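Side-chain contacts in fatty acid synthase 1, isoform A (Drosophila melanogaster, PDB 6FN6), which probably makes long-chain saturated fatty acids from acetyl-CoA and malonyl-CoA with NADPH, this chain being its modifying region of dehydratase, enoylreductase and ketoreductase: residues V307-G312 with K363-E368; D381-S384 with T390-N393; N311-D316 with F376-D381; V337-S342 with E347-A352; N393-I398 with G402-E407. All blocks are in the same frame, centred on the assembly; numbering follows the deposited sequence.

Contact 1. Residues V307-G312 with K363-E368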
# COMPACT_ATOMS: atom_id res chain seq x y z
N VAL A 307 20.65 47.35 52.74
CA VAL A 307 19.28 47.85 52.85
C VAL A 307 19.07 49.04 51.92
O VAL A 307 20.03 49.67 51.49
CB VAL A 307 18.95 48.23 54.31
CG1 VAL A 307 19.08 47.03 55.22
CG2 VAL A 307 19.85 49.37 54.79
N GLU A 308 17.81 49.33 51.62
CA GLU A 308 17.47 50.50 50.82
C GLU A 308 16.41 51.35 51.52
O GLU A 308 15.30 50.89 51.78
CB GLU A 308 16.96 50.08 49.43
CG GLU A 308 16.19 51.18 48.70
CD GLU A 308 15.90 50.84 47.25
OE1 GLU A 308 15.81 49.64 46.92
OE2 GLU A 308 15.76 51.78 46.44
N LEU A 309 16.78 52.59 51.82
CA LEU A 309 15.86 53.54 52.43
C LEU A 309 14.87 54.05 51.38
O LEU A 309 15.28 54.57 50.34
CB LEU A 309 16.64 54.69 53.06
CG LEU A 309 17.70 54.26 54.08
CD1 LEU A 309 18.53 55.44 54.54
CD2 LEU A 309 17.06 53.55 55.27
N ALA A 310 13.58 53.90 51.66
CA ALA A 310 12.54 54.20 50.68
C ALA A 310 11.46 55.15 51.23
O ALA A 310 10.27 54.92 51.03
CB ALA A 310 11.89 52.90 50.21
N ASN A 311 11.88 56.21 51.90
CA ASN A 311 10.93 57.18 52.44
C ASN A 311 10.58 58.25 51.42
O ASN A 311 11.45 58.98 50.94
CB ASN A 311 11.50 57.85 53.70
CG ASN A 311 11.53 56.92 54.89
OD1 ASN A 311 10.80 55.93 54.94
ND2 ASN A 311 12.37 57.24 55.87
N GLY A 312 9.29 58.35 51.08
CA GLY A 312 8.83 59.34 50.12
C GLY A 312 9.14 58.97 48.68
O GLY A 312 9.42 59.84 47.86
N LYS A 363 10.79 50.28 60.14
CA LYS A 363 11.42 51.14 61.13
C LYS A 363 11.54 52.57 60.62
O LYS A 363 11.76 52.80 59.43
CB LYS A 363 12.80 50.60 61.51
CG LYS A 363 12.76 49.41 62.46
CD LYS A 363 14.14 49.04 62.97
CE LYS A 363 14.09 47.84 63.90
NZ LYS A 363 13.33 48.13 65.15
N ASP A 364 11.39 53.52 61.54
CA ASP A 364 11.48 54.94 61.20
C ASP A 364 12.94 55.37 61.28
O ASP A 364 13.53 55.41 62.36
CB ASP A 364 10.62 55.77 62.16
CG ASP A 364 10.50 57.22 61.73
OD1 ASP A 364 10.96 57.56 60.62
OD2 ASP A 364 9.94 58.02 62.51
N VAL A 365 13.52 55.69 60.13
CA VAL A 365 14.95 55.96 60.03
C VAL A 365 15.37 57.12 60.93
O VAL A 365 16.55 57.25 61.26
CB VAL A 365 15.34 56.24 58.56
CG1 VAL A 365 14.68 57.52 58.05
CG2 VAL A 365 16.86 56.33 58.41
N LEU A 366 14.42 57.95 61.34
CA LEU A 366 14.73 59.05 62.25
C LEU A 366 14.78 58.53 63.69
O LEU A 366 13.90 57.80 64.13
CB LEU A 366 13.71 60.18 62.11
CG LEU A 366 13.72 60.97 60.79
CD1 LEU A 366 12.97 60.24 59.69
CD2 LEU A 366 13.16 62.37 60.98
N LYS A 367 15.83 58.92 64.41
CA LYS A 367 16.04 58.54 65.82
C LYS A 367 16.46 57.09 66.10
O LYS A 367 16.82 56.79 67.24
CB LYS A 367 14.81 58.87 66.67
CG LYS A 367 14.96 60.16 67.48
CD LYS A 367 14.71 59.89 68.96
CE LYS A 367 15.26 61.00 69.84
NZ LYS A 367 15.05 60.72 71.29
N GLU A 368 16.41 56.19 65.13
CA GLU A 368 16.80 54.81 65.42
C GLU A 368 17.46 54.13 64.22
O GLU A 368 17.22 54.51 63.07
CB GLU A 368 15.58 53.99 65.87
CG GLU A 368 14.62 53.62 64.75
CD GLU A 368 13.38 52.90 65.25
OE1 GLU A 368 13.33 52.58 66.46
OE2 GLU A 368 12.47 52.63 64.44

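Contact 2. Residues D381-S384 with T390-N393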
# COMPACT_ATOMS: atom_id res chain seq x y z
N ASP A 381 19.14 61.41 48.38
CA ASP A 381 18.96 62.72 48.99
C ASP A 381 19.09 62.65 50.51
O ASP A 381 18.33 63.29 51.24
CB ASP A 381 17.60 63.31 48.60
CG ASP A 381 17.44 63.44 47.10
OD1 ASP A 381 18.46 63.59 46.40
OD2 ASP A 381 16.28 63.41 46.62
N VAL A 382 20.06 61.88 50.98
CA VAL A 382 20.30 61.73 52.41
C VAL A 382 21.04 62.96 52.93
O VAL A 382 20.80 63.42 54.05
CB VAL A 382 21.08 60.44 52.71
CG1 VAL A 382 21.39 60.32 54.20
CG2 VAL A 382 20.29 59.23 52.23
N LEU A 383 21.96 63.48 52.13
CA LEU A 383 22.73 64.66 52.50
C LEU A 383 21.94 65.93 52.20
O LEU A 383 22.32 67.03 52.61
CB LEU A 383 24.07 64.68 51.76
CG LEU A 383 24.92 63.42 51.90
CD1 LEU A 383 26.18 63.53 51.05
CD2 LEU A 383 25.28 63.16 53.36
N SER A 384 20.84 65.78 51.47
CA SER A 384 19.97 66.90 51.13
C SER A 384 19.04 67.25 52.28
O SER A 384 18.71 68.41 52.50
CB SER A 384 19.15 66.58 49.88
OG SER A 384 19.99 66.29 48.78
N THR A 390 18.79 61.16 59.66
CA THR A 390 18.71 60.10 58.66
C THR A 390 20.10 59.52 58.41
O THR A 390 20.29 58.31 58.39
CB THR A 390 18.11 60.61 57.33
OG1 THR A 390 16.83 61.20 57.57
CG2 THR A 390 17.96 59.47 56.33
N LEU A 391 21.07 60.41 58.20
CA LEU A 391 22.46 60.01 57.99
C LEU A 391 23.02 59.28 59.21
O LEU A 391 23.63 58.22 59.08
CB LEU A 391 23.32 61.23 57.68
CG LEU A 391 24.83 61.00 57.56
CD1 LEU A 391 25.14 60.03 56.43
CD2 LEU A 391 25.56 62.32 57.36
N GLU A 392 22.81 59.86 60.39
CA GLU A 392 23.35 59.31 61.63
C GLU A 392 22.99 57.84 61.82
O GLU A 392 23.86 57.01 62.08
CB GLU A 392 22.85 60.12 62.83
CG GLU A 392 23.79 61.23 63.25
CD GLU A 392 23.21 62.10 64.35
OE1 GLU A 392 22.27 61.65 65.03
OE2 GLU A 392 23.70 63.23 64.53
N ASN A 393 21.71 57.52 61.67
CA ASN A 393 21.24 56.16 61.92
C ASN A 393 21.64 55.22 60.79
O ASN A 393 21.69 54.01 60.97
CB ASN A 393 19.72 56.15 62.11
CG ASN A 393 19.29 56.84 63.39
OD1 ASN A 393 19.86 56.61 64.45
ND2 ASN A 393 18.29 57.70 63.28

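Contact 3. Residues N311-D316 with F376-D381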
# COMPACT_ATOMS: atom_id res chain seq x y z
N ASN A 311 11.88 56.21 51.90
CA ASN A 311 10.93 57.18 52.44
C ASN A 311 10.58 58.25 51.42
O ASN A 311 11.45 58.98 50.94
CB ASN A 311 11.50 57.85 53.70
CG ASN A 311 11.53 56.92 54.89
OD1 ASN A 311 10.80 55.93 54.94
ND2 ASN A 311 12.37 57.24 55.87
N GLY A 312 9.29 58.35 51.08
CA GLY A 312 8.83 59.34 50.12
C GLY A 312 9.14 58.97 48.68
O GLY A 312 9.42 59.84 47.86
N ARG A 313 9.10 57.68 48.39
CA ARG A 313 9.41 57.18 47.05
C ARG A 313 8.39 56.16 46.54
O ARG A 313 7.73 55.48 47.32
CB ARG A 313 10.82 56.57 47.05
CG ARG A 313 11.92 57.58 47.30
CD ARG A 313 13.23 56.90 47.63
NE ARG A 313 13.70 56.05 46.55
CZ ARG A 313 14.53 55.02 46.70
NH1 ARG A 313 14.99 54.71 47.91
NH2 ARG A 313 14.91 54.30 45.65
N ASN A 314 8.29 56.08 45.22
CA ASN A 314 7.41 55.14 44.54
C ASN A 314 7.93 53.71 44.73
O ASN A 314 9.10 53.45 44.51
CB ASN A 314 7.33 55.50 43.06
CG ASN A 314 6.33 54.66 42.29
OD1 ASN A 314 5.26 54.31 42.79
ND2 ASN A 314 6.70 54.32 41.06
N PRO A 315 7.05 52.78 45.14
CA PRO A 315 7.50 51.40 45.35
C PRO A 315 8.17 50.78 44.12
O PRO A 315 8.94 49.84 44.26
CB PRO A 315 6.19 50.67 45.68
CG PRO A 315 5.32 51.71 46.30
CD PRO A 315 5.65 52.98 45.58
N ASP A 316 7.84 51.29 42.94
CA ASP A 316 8.34 50.72 41.69
C ASP A 316 9.80 51.11 41.42
O ASP A 316 10.57 50.31 40.90
CB ASP A 316 7.47 51.17 40.52
CG ASP A 316 7.77 50.40 39.24
OD1 ASP A 316 8.50 49.39 39.31
OD2 ASP A 316 7.28 50.81 38.17
N PHE A 376 26.34 47.67 53.39
CA PHE A 376 26.05 48.95 52.77
C PHE A 376 24.63 49.43 53.06
O PHE A 376 23.76 48.64 53.45
CB PHE A 376 26.28 48.89 51.26
CG PHE A 376 25.30 48.01 50.53
CD1 PHE A 376 24.06 48.50 50.15
CD2 PHE A 376 25.63 46.71 50.20
CE1 PHE A 376 23.16 47.70 49.47
CE2 PHE A 376 24.73 45.90 49.52
CZ PHE A 376 23.50 46.40 49.15
N VAL A 377 24.41 50.72 52.86
CA VAL A 377 23.09 51.32 52.96
C VAL A 377 22.90 52.22 51.75
O VAL A 377 23.73 53.10 51.49
CB VAL A 377 22.91 52.11 54.27
CG1 VAL A 377 21.56 52.81 54.31
CG2 VAL A 377 23.06 51.18 55.46
N PHE A 378 21.83 52.00 51.00
CA PHE A 378 21.51 52.85 49.86
C PHE A 378 20.45 53.87 50.24
O PHE A 378 19.51 53.57 50.97
CB PHE A 378 21.04 52.02 48.67
CG PHE A 378 20.66 52.84 47.48
CD1 PHE A 378 21.63 53.29 46.59
CD2 PHE A 378 19.34 53.19 47.24
CE1 PHE A 378 21.28 54.05 45.49
CE2 PHE A 378 18.98 53.95 46.15
CZ PHE A 378 19.96 54.39 45.27
N GLY A 379 20.62 55.10 49.75
CA GLY A 379 19.68 56.17 50.02
C GLY A 379 19.75 57.27 48.98
O GLY A 379 20.77 57.44 48.32
N ILE A 380 18.65 58.00 48.82
CA ILE A 380 18.60 59.11 47.88
C ILE A 380 18.32 60.40 48.64
O ILE A 380 17.40 60.46 49.46
CB ILE A 380 17.54 58.87 46.78
CG1 ILE A 380 17.79 57.54 46.08
CG2 ILE A 380 17.53 60.04 45.79
CD1 ILE A 380 16.85 57.23 44.93
N ASP A 381 19.14 61.41 48.38
CA ASP A 381 18.96 62.72 48.99
C ASP A 381 19.09 62.65 50.51
O ASP A 381 18.33 63.29 51.24
CB ASP A 381 17.60 63.31 48.60
CG ASP A 381 17.44 63.44 47.10
OD1 ASP A 381 18.46 63.59 46.40
OD2 ASP A 381 16.28 63.41 46.62

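Contact 4. Residues V337-S342 with E347-A352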
# COMPACT_ATOMS: atom_id res chain seq x y z
N VAL A 337 19.23 41.54 51.28
CA VAL A 337 18.80 42.90 50.96
C VAL A 337 17.39 43.11 51.48
O VAL A 337 16.53 42.24 51.35
CB VAL A 337 18.88 43.16 49.44
CG1 VAL A 337 18.44 44.58 49.12
CG2 VAL A 337 20.29 42.91 48.93
N ALA A 338 17.17 44.28 52.08
CA ALA A 338 15.86 44.62 52.61
C ALA A 338 15.48 46.04 52.21
O ALA A 338 16.35 46.86 51.89
CB ALA A 338 15.85 44.48 54.13
N VAL A 339 14.18 46.32 52.21
CA VAL A 339 13.70 47.67 51.95
C VAL A 339 13.12 48.22 53.24
O VAL A 339 12.18 47.66 53.80
CB VAL A 339 12.67 47.70 50.81
CG1 VAL A 339 12.22 49.13 50.53
CG2 VAL A 339 13.24 47.07 49.55
N VAL A 340 13.69 49.33 53.70
CA VAL A 340 13.27 49.95 54.95
C VAL A 340 12.27 51.06 54.64
O VAL A 340 12.49 51.88 53.75
CB VAL A 340 14.46 50.50 55.74
CG1 VAL A 340 14.02 50.93 57.13
CG2 VAL A 340 15.57 49.46 55.82
N THR A 341 11.17 51.08 55.38
CA THR A 341 10.12 52.07 55.17
C THR A 341 9.71 52.70 56.49
O THR A 341 9.49 52.01 57.49
CB THR A 341 8.88 51.45 54.49
OG1 THR A 341 7.88 52.46 54.30
CG2 THR A 341 8.30 50.32 55.34
N SER A 342 9.61 54.03 56.49
CA SER A 342 9.20 54.77 57.67
C SER A 342 7.73 55.16 57.58
O SER A 342 7.14 55.60 58.57
CB SER A 342 10.06 56.02 57.84
OG SER A 342 9.73 56.72 59.03
N GLU A 347 2.57 46.57 53.21
CA GLU A 347 1.80 45.77 52.26
C GLU A 347 1.99 46.26 50.83
O GLU A 347 2.11 45.45 49.90
CB GLU A 347 0.31 45.77 52.62
CG GLU A 347 -0.09 44.71 53.64
CD GLU A 347 0.23 45.10 55.07
OE1 GLU A 347 0.36 46.32 55.34
OE2 GLU A 347 0.34 44.20 55.92
N THR A 348 2.01 47.57 50.65
CA THR A 348 2.19 48.16 49.32
C THR A 348 3.57 47.84 48.75
O THR A 348 3.69 47.42 47.60
CB THR A 348 2.00 49.69 49.36
OG1 THR A 348 0.71 50.01 49.91
CG2 THR A 348 2.11 50.30 47.97
N ILE A 349 4.60 48.04 49.56
CA ILE A 349 5.98 47.83 49.14
C ILE A 349 6.25 46.36 48.83
O ILE A 349 6.89 46.04 47.82
CB ILE A 349 6.96 48.35 50.21
CG1 ILE A 349 6.93 49.88 50.24
CG2 ILE A 349 8.39 47.84 49.94
CD1 ILE A 349 7.70 50.49 51.40
N THR A 350 5.77 45.47 49.69
CA THR A 350 6.03 44.04 49.56
C THR A 350 5.58 43.52 48.20
O THR A 350 6.24 42.67 47.60
CB THR A 350 5.32 43.23 50.66
OG1 THR A 350 5.61 43.81 51.94
CG2 THR A 350 5.79 41.78 50.65
N ALA A 351 4.46 44.04 47.71
CA ALA A 351 3.91 43.62 46.43
C ALA A 351 4.80 44.05 45.26
O ALA A 351 5.00 43.31 44.31
CB ALA A 351 2.51 44.17 46.25
N ALA A 352 5.34 45.27 45.36
CA ALA A 352 6.17 45.83 44.30
C ALA A 352 7.43 45.00 44.04
O ALA A 352 7.78 44.75 42.89
CB ALA A 352 6.55 47.26 44.64

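Contact 5. Residues N393-I398 with G402-E407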
# COMPACT_ATOMS: atom_id res chain seq x y z
N ASN A 393 21.71 57.52 61.67
CA ASN A 393 21.24 56.16 61.92
C ASN A 393 21.64 55.22 60.79
O ASN A 393 21.69 54.01 60.97
CB ASN A 393 19.72 56.15 62.11
CG ASN A 393 19.29 56.84 63.39
OD1 ASN A 393 19.86 56.61 64.45
ND2 ASN A 393 18.29 57.70 63.28
N SER A 394 21.95 55.79 59.63
CA SER A 394 22.48 55.01 58.52
C SER A 394 23.90 54.58 58.85
O SER A 394 24.32 53.47 58.52
CB SER A 394 22.44 55.81 57.22
OG SER A 394 21.12 56.22 56.90
N ILE A 395 24.64 55.47 59.51
CA ILE A 395 26.02 55.19 59.89
C ILE A 395 26.05 54.14 61.00
O ILE A 395 26.94 53.29 61.03
CB ILE A 395 26.73 56.49 60.34
CG1 ILE A 395 26.84 57.46 59.16
CG2 ILE A 395 28.12 56.18 60.90
CD1 ILE A 395 27.19 58.88 59.57
N ALA A 396 25.09 54.22 61.91
CA ALA A 396 24.99 53.27 63.01
C ALA A 396 24.55 51.89 62.52
O ALA A 396 24.67 50.90 63.25
CB ALA A 396 24.03 53.79 64.07
N SER A 397 24.05 51.82 61.29
CA SER A 397 23.48 50.58 60.77
C SER A 397 24.52 49.71 60.06
O SER A 397 24.32 48.50 59.93
CB SER A 397 22.33 50.89 59.81
OG SER A 397 21.35 51.69 60.44
N ILE A 398 25.61 50.32 59.61
CA ILE A 398 26.64 49.57 58.90
C ILE A 398 27.72 49.10 59.87
O ILE A 398 27.92 49.70 60.93
CB ILE A 398 27.28 50.42 57.78
CG1 ILE A 398 27.83 51.74 58.34
CG2 ILE A 398 26.26 50.69 56.68
CD1 ILE A 398 28.80 52.44 57.42
N GLY A 402 31.85 49.33 56.72
CA GLY A 402 30.75 49.32 55.77
C GLY A 402 30.75 50.54 54.87
O GLY A 402 31.50 51.49 55.09
N PHE A 403 29.89 50.52 53.85
CA PHE A 403 29.82 51.61 52.89
C PHE A 403 28.48 52.33 52.92
O PHE A 403 27.51 51.84 53.50
CB PHE A 403 30.09 51.09 51.48
CG PHE A 403 31.51 50.64 51.26
CD1 PHE A 403 31.89 49.35 51.59
CD2 PHE A 403 32.45 51.50 50.72
CE1 PHE A 403 33.19 48.92 51.39
CE2 PHE A 403 33.75 51.08 50.52
CZ PHE A 403 34.12 49.79 50.85
N LEU A 404 28.43 53.51 52.30
CA LEU A 404 27.18 54.22 52.07
C LEU A 404 27.04 54.53 50.59
O LEU A 404 27.89 55.21 50.01
CB LEU A 404 27.12 55.51 52.88
CG LEU A 404 27.13 55.43 54.41
CD1 LEU A 404 27.13 56.83 54.99
CD2 LEU A 404 25.96 54.62 54.93
N ILE A 405 25.98 54.03 49.97
CA ILE A 405 25.69 54.35 48.58
C ILE A 405 24.64 55.45 48.58
O ILE A 405 23.46 55.20 48.85
CB ILE A 405 25.21 53.12 47.79
CG1 ILE A 405 26.15 51.93 48.01
CG2 ILE A 405 25.12 53.45 46.31
CD1 ILE A 405 25.67 50.64 47.39
N LEU A 406 25.07 56.67 48.29
CA LEU A 406 24.18 57.83 48.37
C LEU A 406 24.02 58.50 47.01
O LEU A 406 24.98 59.03 46.45
CB LEU A 406 24.70 58.83 49.39
CG LEU A 406 25.01 58.27 50.78
CD1 LEU A 406 25.67 59.32 51.65
CD2 LEU A 406 23.75 57.74 51.45
N GLU A 407 22.80 58.47 46.47
CA GLU A 407 22.49 59.21 45.26
C GLU A 407 22.05 60.61 45.67
O GLU A 407 21.12 60.77 46.46
CB GLU A 407 21.40 58.51 44.44
CG GLU A 407 20.84 59.34 43.29
CD GLU A 407 19.92 58.56 42.37
OE1 GLU A 407 20.00 57.31 42.36
OE2 GLU A 407 19.10 59.19 41.67

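Contact 1. Residues V307-G312 with K363-E368
Val-365 is the residue of 363-368 that meets Leu-309 and Asn-311, one methyl to each. Just before it, the backbone N of Asp-364 donates at 3.2 Å to Glu-368 OE2, which accepts through its anti lone pair, away from OE1; the bond stays within the loop. At Val-365, CG2 lies anti to the backbone N while CG1 falls between N and the carbonyl carbon (chi1 65°), a rotation that turns CG2 to Leu-309 and CG1 to Asn-311. CG2 rests on Leu-309 CD2 at 4.2 Å, the two side chains crossing at about a right angle. CG1 lies 3.2 Å from Asn-311 ND2, which is no polar pairing; the Asn-311 side chain has high B factors, so its exact distance is doubtful. OD1 of the same amide accepts from Ser-342 N. Val-365 O accepts from Asn-393 ND2, and the Val-365 side chain also touches Thr-390 of helix 389-395. Leu-309 ends strand 303-309 between Val-340 of strand 334-341 and Val-377 of strand 374-380, and the loop after strand 359-362 packs over the end of this inner strand, between it and helix 389-395.

Contact 2. Residues D381-S384 with T390-N393
Val-382 and Leu-383 both pack on the first turn of helix 389-395, and every contact across 381-384 and 390-393 is apolar. Val-382 sends CG1 anti to its own backbone nitrogen (chi1 177°), which carries this methyl to the helix backbone: it lies 4.0 Å from Leu-391 CA and 4.1 Å from Leu-391 CB. The same methyl meets Thr-390 CG2 at 4.1 Å, so it is flanked by two successive helix residues. Leu-383 has its CB turned away from the helix, yet its branch comes back far enough for CD2 to meet Leu-391 CD2 at 4.1 Å, the two chains running at a slant to each other. The piece is the loop that leads out of strand 374-380 into helix 389-395, in a sheet whose strand order matches the class I methyltransferase fold; it probably belongs to the pseudo-methyltransferase domain of animal fatty acid synthases. Polar bonds run elsewhere: Leu-383 N and Ser-384 OG are held by the two carboxylate oxygens of Glu-408, at the end of strand 402-409. Further apolar cover comes from helix 410-423, where Tyr-413, Leu-420 and Leu-421 touch Leu-383, and from Leu-404, which touches Leu-391.

Contact 3. Residues N311-D316 with F376-D381
Arg-313 lays its guanidinium over the end of Ile-380 and brings one nitrogen beside Phe-378. Its CB already points at strand 374-380, and CB, CG and CD serve as reach, none of them within 4.2 Å of the strand. CG stands anti to the carbonyl carbon and the chain runs on extended, then bends at chi3 (61°), so that the planar head turns broadside to Ile-380. NE is the first atom to touch, 3.7 Å from Ile-380 CD1. CZ lies equally far from CD1 and 4.2 Å from Ile-380 CG1. NH2 comes closest, 3.6 Å from the same CD1. That methyl therefore sits over one face of the guanidinium, 3.4 Å above its plane and shifted towards the rim, while the two side chains cross at about a right angle. At the tip, NH2 reaches Phe-378 CE2 at 4.1 Å. It approaches the ring near its plane, at the edge, with guanidinium and ring planes 58° apart, so no cation-pi stack forms. NH2 is instead gripped from outside the two segments by Glu-308 OE2 in a salt bridge, and the same oxygen accepts from Val-319 N just before helix 320-329. Across the contact itself the chemistry is van der Waals only: hydrocarbon covers the flat of the cation, whose charge is probably offset by Glu-308 on the neighbouring strand.

Contact 4. Residues V337-S342 with E347-A352
Ile-349, Val-339 and Thr-341 make a buried strand-to-helix contact within a beta-alpha-beta unit, strand 334-341 packing on helix 346-353 before the chain enters strand 359-362. Alternate residues of the strand face the helix, and Ile-349 is the helix residue that answers them, with its two branches shared out. CG2 meets Val-339 CG1 at 4.1 Å. The longer branch, with CG1 anti to the carbonyl carbon (chi1 -71°), carries CD1 along to Thr-341, where it lies 3.4 Å from CB, 3.5 Å from OG1 and 4.0 Å from CG2. The Thr-341 and Ile-349 side chains run past each other in opposite directions. Ile-349 also touches Val-360 of strand 359-362, which binds the helix to both strands of the unit, while Val-339 reaches Ala-320 of helix 320-329. Thr-341 OG1, though next to a methyl, is hydrogen-bonded to Asn-345 OD1 in the connecting turn and weakly to Asn-343 N. Between these two segments the contact is thus van der Waals packing without a hydrogen bond, and the buried hydroxyl spends its polarity on the turn between them.

Contact 5. Residues N393-I398 with G402-E407
Ile-398 holds CG1 between its backbone N and carbonyl carbon (chi1 56°), while Leu-404 keeps CG anti to its carbonyl carbon (chi1 -63°) with an extended end; these two rotations set the Ile-398 branches against the strand and fork the leucine methyls towards the helix. The pair lies where helix 389-395 packs on strand 402-409 of a mixed sheet ordered as in class I methyltransferases and consistent with the pseudo-methyltransferase domain of fatty acid synthase. The chain turns back closely here, Ile-398 CA and Gly-402 CA being 5.2 Å apart. Leu-404 divides its ends: CD1 meets Ile-395 CG1 at 4.2 Å, and CD2 lies 4.1 Å from Ser-394 O and 4.3 Å from Ile-398 CG2. Ser-394 turns its CB to the same leucine, but its OG is taken by Thr-390 O, one turn earlier in the helix. Phe-403, next in the strand, points its CB away and packs on Leu-442 and Arg-444 of strand 438-445, so successive residues serve different sides of the sheet. Phe-426 of strand 426-433 covers Ile-395, Ile-398 and Leu-404 alike. The remaining touches are of methyls on strand carbonyls: Ile-398 CD1 is 3.7 Å from Gly-402 O, and Ile-398 CG2 is 3.6 Å from Phe-403 O.

In the fold
All five contacts share one mixed sheet and its bordering helices and loops, in the order 359-362, 334-341, 303-309, 374-380, 402-409, consistent with a pseudo-methyltransferase domain away from the dehydratase sites. Contact 1 starts on strand 303-309 and contact 3 in the loop after it; they share Asn-311 and Gly-312, their centres about 9 Å apart, and contact 4 lies between their two segments in sequence. Contacts 2 and 5 follow, sharing helix 389-395 and Asn-393. Contacts 2 and 4 lie farthest apart, about 19 Å between centres. Several of the others touch: backbone bonds Val-377 O to Ile-405 N and Asp-381 N to Glu-407 O join contacts 3 and 5, and contacts 2 and 3 share Asp-381, coupling strands and helices into one domain.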